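Pectate lyase (Bacillus, PDB 3VMV) probably cleaves polygalacturonate, the backbone of pectin, as a secreted pectate lyase of polysaccharide lyase family 1. Local coordinates at residues M179-A190 with V208-V216. Residues are numbered along the deposited sequence; the frame is centred on the assembly and turned at random.
Sequences MLVGHTDNASLA and VPLIRYADV
The ring of Tyr213 carries Ala187 on one face: Ala187 CA sits 3.6 Å from the ring centroid, 10° off the normal, a CH-pi contact. Thr184 O and Asp185 C lie at the ring edge. Ala190 CB approaches obliquely, 3.5 Å from Tyr213 CD2. The guanidinium of Arg212 has Thr184 N over one face, offset toward the rim. Its edge takes Gly182 O, Asp185 OD1 and a water. Arg212 NE forms a salt bridge to Asp185 OD1 at 2.8 Å. The carboxylate is met from above its plane, and the two planes stand 59° apart. Arg212 NH1 donates to Gly182 O at 2.9 Å. The side chain is extended from CG to NE (chi2 173°), which carries the guanidinium out to the loop. The water joins Asp185 OD2 to Arg212 NH2. Ser271 OG also hydrogen-bonds Asp185 OD1.

Before the loop, strands 179-181 and 210-212 run parallel in neighbouring coils of the parallel beta-helix. Leu210 N to Met179 O, Val181 N to Leu210 O and Arg212 N to Val181 O link them. Leu180 CD1 meets Leu210 CD1 at 3.5 Å on one face. Val181 CG1 touches Ala214 CB at 3.7 Å on the other. Backbone bonding thus joins the coils, while Arg212 and Tyr213 hold the loop after strand 179-181. Asp185 probably offsets the charge of Arg212, which lies close to Arg234; a sulfate, probably from the crystallisation liquor, makes a long, weak ion pair with Arg212 NH2.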
ATOM      1  N   MET A 179       6.132  -1.087   3.771  1.00  9.84           N
ATOM      2  CA  MET A 179       5.735  -0.834   2.386  1.00 10.77           C
ATOM      3  C   MET A 179       6.931  -0.581   1.514  1.00  9.68           C
ATOM      4  O   MET A 179       7.821   0.217   1.858  1.00 11.55           O
ATOM      5  CB  MET A 179       4.880   0.427   2.314  1.00 11.44           C
ATOM      6  CG  MET A 179       3.577   0.304   3.040  1.00 10.96           C
ATOM      7  SD  MET A 179       2.504   1.752   2.835  1.00 14.09           S
ATOM      8  CE  MET A 179       3.535   3.093   3.433  1.00 13.31           C
ATOM      9  N   LEU A 180       6.972  -1.235   0.352  1.00 11.52           N
ATOM     10  CA  LEU A 180       8.034  -1.008  -0.629  1.00 12.41           C
ATOM     11  C   LEU A 180       7.436  -0.350  -1.881  1.00 10.13           C
ATOM     12  O   LEU A 180       6.285  -0.675  -2.284  1.00 11.56           O
ATOM     13  CB  LEU A 180       8.619  -2.390  -1.002  1.00 17.90           C
ATOM     14  CG  LEU A 180       9.949  -2.779  -1.586  1.00 26.58           C
ATOM     15  CD1 LEU A 180      11.066  -2.352  -0.639  1.00 22.44           C
ATOM     16  CD2 LEU A 180       9.963  -4.294  -1.817  1.00 29.09           C
ATOM     17  N   VAL A 181       8.190   0.565  -2.493  1.00 10.54           N
ATOM     18  CA  VAL A 181       7.843   1.060  -3.809  1.00 10.07           C
ATOM     19  C   VAL A 181       9.101   0.929  -4.617  1.00 12.20           C
ATOM     20  O   VAL A 181       9.962   1.820  -4.591  1.00 11.78           O
ATOM     21  CB  VAL A 181       7.346   2.526  -3.753  1.00 10.98           C
ATOM     22  CG1 VAL A 181       7.038   3.053  -5.165  1.00 13.64           C
ATOM     23  CG2 VAL A 181       6.122   2.645  -2.855  1.00 13.81           C
ATOM     24  N   GLY A 182       9.216  -0.156  -5.379  1.00 11.39           N
ATOM     25  CA  GLY A 182      10.440  -0.506  -6.091  1.00 12.53           C
ATOM     26  C   GLY A 182      11.294  -1.430  -5.229  1.00 13.79           C
ATOM     27  O   GLY A 182      11.723  -1.037  -4.156  1.00 15.05           O
ATOM     28  N   HIS A 183      11.537  -2.650  -5.719  1.00 13.66           N
ATOM     29  CA  HIS A 183      12.173  -3.705  -4.914  1.00 16.63           C
ATOM     30  C   HIS A 183      13.677  -3.834  -5.145  1.00 16.07           C
ATOM     31  O   HIS A 183      14.354  -4.560  -4.420  1.00 16.77           O
ATOM     32  CB  HIS A 183      11.492  -5.073  -5.201  1.00 16.93           C
ATOM     33  CG  HIS A 183      11.886  -5.687  -6.514  1.00 17.22           C
ATOM     34  ND1 HIS A 183      11.570  -5.134  -7.737  1.00 18.03           N
ATOM     35  CD2 HIS A 183      12.656  -6.771  -6.791  1.00 24.40           C
ATOM     36  CE1 HIS A 183      12.101  -5.855  -8.709  1.00 21.88           C
ATOM     37  NE2 HIS A 183      12.772  -6.853  -8.161  1.00 25.58           N
ATOM     38  N   THR A 184      14.185  -3.154  -6.168  1.00 12.77           N
ATOM     39  CA  THR A 184      15.592  -3.248  -6.535  1.00 14.97           C
ATOM     40  C   THR A 184      16.037  -1.953  -7.206  1.00 15.34           C
ATOM     41  O   THR A 184      15.209  -1.189  -7.699  1.00 14.31           O
ATOM     42  CB  THR A 184      15.846  -4.439  -7.472  1.00 18.64           C
ATOM     43  OG1 THR A 184      17.253  -4.729  -7.477  1.00 19.08           O
ATOM     44  CG2 THR A 184      15.375  -4.141  -8.900  1.00 17.27           C
ATOM     45  N   ASP A 185      17.346  -1.696  -7.199  1.00 14.56           N
ATOM     46  CA  ASP A 185      17.875  -0.484  -7.835  1.00 14.35           C
ATOM     47  C   ASP A 185      17.991  -0.663  -9.345  1.00 16.24           C
ATOM     48  O   ASP A 185      19.103  -0.659  -9.907  1.00 18.99           O
ATOM     49  CB  ASP A 185      19.237  -0.145  -7.247  1.00 13.60           C
ATOM     50  CG  ASP A 185      19.165   0.192  -5.752  1.00 14.42           C
ATOM     51  OD1 ASP A 185      18.117   0.711  -5.270  1.00 14.63           O
ATOM     52  OD2 ASP A 185      20.183  -0.056  -5.071  1.00 15.46           O
ATOM     53  N   ASN A 186      16.838  -0.847  -9.990  1.00 14.94           N
ATOM     54  CA  ASN A 186      16.757  -0.917 -11.451  1.00 17.61           C
ATOM     55  C   ASN A 186      15.664   0.057 -11.889  1.00 16.17           C
ATOM     56  O   ASN A 186      14.443  -0.192 -11.671  1.00 15.14           O
ATOM     57  CB  ASN A 186      16.445  -2.354 -11.870  1.00 20.92           C
ATOM     58  CG  ASN A 186      16.367  -2.521 -13.368  1.00 22.62           C
ATOM     59  OD1 ASN A 186      16.139  -1.554 -14.100  1.00 22.85           O
ATOM     60  ND2 ASN A 186      16.611  -3.745 -13.841  1.00 25.67           N
ATOM     61  N   ALA A 187      16.094   1.198 -12.418  1.00 16.11           N
ATOM     62  CA  ALA A 187      15.143   2.232 -12.796  1.00 15.51           C
ATOM     63  C   ALA A 187      14.116   1.709 -13.779  1.00 17.38           C
ATOM     64  O   ALA A 187      12.979   2.151 -13.758  1.00 17.59           O
ATOM     65  CB  ALA A 187      15.873   3.403 -13.415  1.00 16.71           C
ATOM     66  N   SER A 188      14.506   0.782 -14.651  1.00 17.63           N
ATOM     67  CA  SER A 188      13.577   0.322 -15.683  1.00 18.51           C
ATOM     68  C   SER A 188      12.448  -0.545 -15.148  1.00 17.01           C
ATOM     69  O   SER A 188      11.501  -0.833 -15.886  1.00 17.95           O
ATOM     70  CB  SER A 188      14.340  -0.430 -16.786  1.00 20.46           C
ATOM     71  OG  SER A 188      14.678  -1.725 -16.341  1.00 23.50           O
ATOM     72  N   LEU A 189      12.545  -0.954 -13.884  1.00 15.20           N
ATOM     73  CA  LEU A 189      11.498  -1.773 -13.267  1.00 15.13           C
ATOM     74  C   LEU A 189      10.759  -0.980 -12.193  1.00 14.26           C
ATOM     75  O   LEU A 189       9.885  -1.526 -11.530  1.00 13.38           O
ATOM     76  CB  LEU A 189      12.108  -2.979 -12.564  1.00 15.12           C
ATOM     77  CG  LEU A 189      12.708  -3.983 -13.550  1.00 19.63           C
ATOM     78  CD1 LEU A 189      13.262  -5.111 -12.708  1.00 21.67           C
ATOM     79  CD2 LEU A 189      11.606  -4.459 -14.496  1.00 21.53           C
ATOM     80  N   ALA A 190      11.106   0.286 -11.996  1.00 14.49           N
ATOM     81  CA  ALA A 190      10.480   1.049 -10.892  1.00 12.85           C
ATOM     82  C   ALA A 190       9.003   1.337 -11.130  1.00 15.08           C
ATOM     83  O   ALA A 190       8.602   1.763 -12.214  1.00 14.43           O
ATOM     84  CB  ALA A 190      11.217   2.361 -10.723  1.00 13.58           C
ATOM     85  N   VAL A 208       8.206   3.169   5.423  1.00  8.99           N
ATOM     86  CA  VAL A 208       6.884   3.821   5.469  1.00  8.58           C
ATOM     87  C   VAL A 208       6.727   5.007   4.517  1.00 10.56           C
ATOM     88  O   VAL A 208       6.414   6.138   4.950  1.00 11.08           O
ATOM     89  CB  VAL A 208       6.477   4.205   6.925  1.00  9.03           C
ATOM     90  CG1 VAL A 208       4.968   4.310   7.046  1.00 10.04           C
ATOM     91  CG2 VAL A 208       6.980   3.146   7.916  1.00 12.43           C
ATOM     92  N   PRO A 209       6.916   4.778   3.199  1.00 10.09           N
ATOM     93  CA  PRO A 209       7.398   3.581   2.496  1.00  8.55           C
ATOM     94  C   PRO A 209       8.922   3.665   2.257  1.00 11.33           C
ATOM     95  O   PRO A 209       9.545   4.738   2.419  1.00 11.28           O
ATOM     96  CB  PRO A 209       6.683   3.666   1.136  1.00  9.33           C
ATOM     97  CG  PRO A 209       6.073   5.111   1.064  1.00 12.77           C
ATOM     98  CD  PRO A 209       6.602   5.852   2.253  1.00 11.97           C
ATOM     99  N   LEU A 210       9.499   2.547   1.814  1.00 10.66           N
ATOM    100  CA  LEU A 210      10.795   2.526   1.144  1.00  9.47           C
ATOM    101  C   LEU A 210      10.500   2.866  -0.317  1.00  9.27           C
ATOM    102  O   LEU A 210       9.764   2.128  -0.976  1.00 12.34           O
ATOM    103  CB  LEU A 210      11.451   1.140   1.264  1.00 10.94           C
ATOM    104  CG  LEU A 210      12.891   0.992   0.784  1.00 12.67           C
ATOM    105  CD1 LEU A 210      13.383  -0.406   1.173  1.00 14.78           C
ATOM    106  CD2 LEU A 210      13.058   1.214  -0.749  1.00 14.23           C
ATOM    107  N   ILE A 211      10.984   4.028  -0.783  1.00  8.74           N
ATOM    108  CA  ILE A 211      10.654   4.462  -2.140  1.00 11.24           C
ATOM    109  C   ILE A 211      11.911   4.515  -2.969  1.00 10.01           C
ATOM    110  O   ILE A 211      12.813   5.288  -2.668  1.00 11.17           O
ATOM    111  CB  ILE A 211       9.974   5.874  -2.166  1.00 11.94           C
ATOM    112  CG1 ILE A 211       8.785   5.936  -1.213  1.00 12.37           C
ATOM    113  CG2 ILE A 211       9.509   6.227  -3.604  1.00 11.56           C
ATOM    114  CD1 ILE A 211       8.310   7.367  -0.982  1.00 12.51           C
ATOM    115  N   ARG A 212      11.949   3.735  -4.054  1.00 11.07           N
ATOM    116  CA  ARG A 212      12.993   3.848  -5.069  1.00 11.59           C
ATOM    117  C   ARG A 212      12.425   4.473  -6.333  1.00 11.20           C
ATOM    118  O   ARG A 212      11.420   3.982  -6.841  1.00 11.53           O
ATOM    119  CB  ARG A 212      13.608   2.492  -5.443  1.00 10.98           C
ATOM    120  CG  ARG A 212      14.430   1.849  -4.340  1.00 11.77           C
ATOM    121  CD  ARG A 212      14.815   0.447  -4.823  1.00 12.72           C
ATOM    122  NE  ARG A 212      15.817  -0.230  -3.987  1.00 14.06           N
ATOM    123  CZ  ARG A 212      15.503  -1.142  -3.061  1.00 14.69           C
ATOM    124  NH1 ARG A 212      14.231  -1.462  -2.810  1.00 14.31           N
ATOM    125  NH2 ARG A 212      16.482  -1.722  -2.377  1.00 15.86           N
ATOM    126  N   TYR A 213      13.078   5.534  -6.834  1.00 12.91           N
ATOM    127  CA  TYR A 213      12.787   6.155  -8.166  1.00 12.60           C
ATOM    128  C   TYR A 213      11.465   6.883  -8.328  1.00 13.00           C
ATOM    129  O   TYR A 213      11.400   7.903  -9.052  1.00 14.00           O
ATOM    130  CB  TYR A 213      12.857   5.136  -9.357  1.00 15.00           C
ATOM    131  CG  TYR A 213      14.139   4.345  -9.423  1.00 14.43           C
ATOM    132  CD1 TYR A 213      15.324   4.936  -9.885  1.00 14.25           C
ATOM    133  CD2 TYR A 213      14.175   3.033  -8.981  1.00 14.39           C
ATOM    134  CE1 TYR A 213      16.533   4.217  -9.915  1.00 14.62           C
ATOM    135  CE2 TYR A 213      15.366   2.315  -9.012  1.00 16.01           C
ATOM    136  CZ  TYR A 213      16.529   2.919  -9.480  1.00 15.40           C
ATOM    137  OH  TYR A 213      17.707   2.223  -9.496  1.00 16.86           O
ATOM    138  N   ALA A 214      10.416   6.352  -7.698  1.00 10.51           N
ATOM    139  CA  ALA A 214       9.039   6.809  -7.986  1.00 12.84           C
ATOM    140  C   ALA A 214       8.711   8.226  -7.506  1.00 11.11           C
ATOM    141  O   ALA A 214       9.302   8.705  -6.540  1.00 12.37           O
ATOM    142  CB  ALA A 214       8.067   5.864  -7.361  1.00 10.65           C
ATOM    143  N   ASP A 215       7.772   8.861  -8.221  1.00 10.91           N
ATOM    144  CA  ASP A 215       7.069  10.044  -7.703  1.00 10.47           C
ATOM    145  C   ASP A 215       5.866   9.593  -6.868  1.00 11.68           C
ATOM    146  O   ASP A 215       5.009   8.772  -7.309  1.00 10.84           O
ATOM    147  CB  ASP A 215       6.590  10.907  -8.868  1.00 11.70           C
ATOM    148  CG  ASP A 215       7.754  11.586  -9.622  1.00 14.31           C
ATOM    149  OD1 ASP A 215       8.838  11.716  -9.042  1.00 14.51           O
ATOM    150  OD2 ASP A 215       7.568  11.943 -10.812  1.00 20.14           O
ATOM    151  N   VAL A 216       5.805  10.152  -5.654  1.00  9.91           N
ATOM    152  CA  VAL A 216       4.845   9.750  -4.635  1.00  6.74           C
ATOM    153  C   VAL A 216       4.311  10.985  -3.910  1.00 10.27           C
ATOM    154  O   VAL A 216       5.074  11.912  -3.634  1.00 10.55           O
ATOM    155  CB  VAL A 216       5.539   8.824  -3.631  1.00 11.76           C
ATOM    156  CG1 VAL A 216       4.623   8.466  -2.498  1.00 11.07           C
ATOM    157  CG2 VAL A 216       6.061   7.580  -4.343  1.00 11.66           C
TER
HETATM  158  O   HOH W   1      19.352  -1.092  -2.632  1.00 18.21           O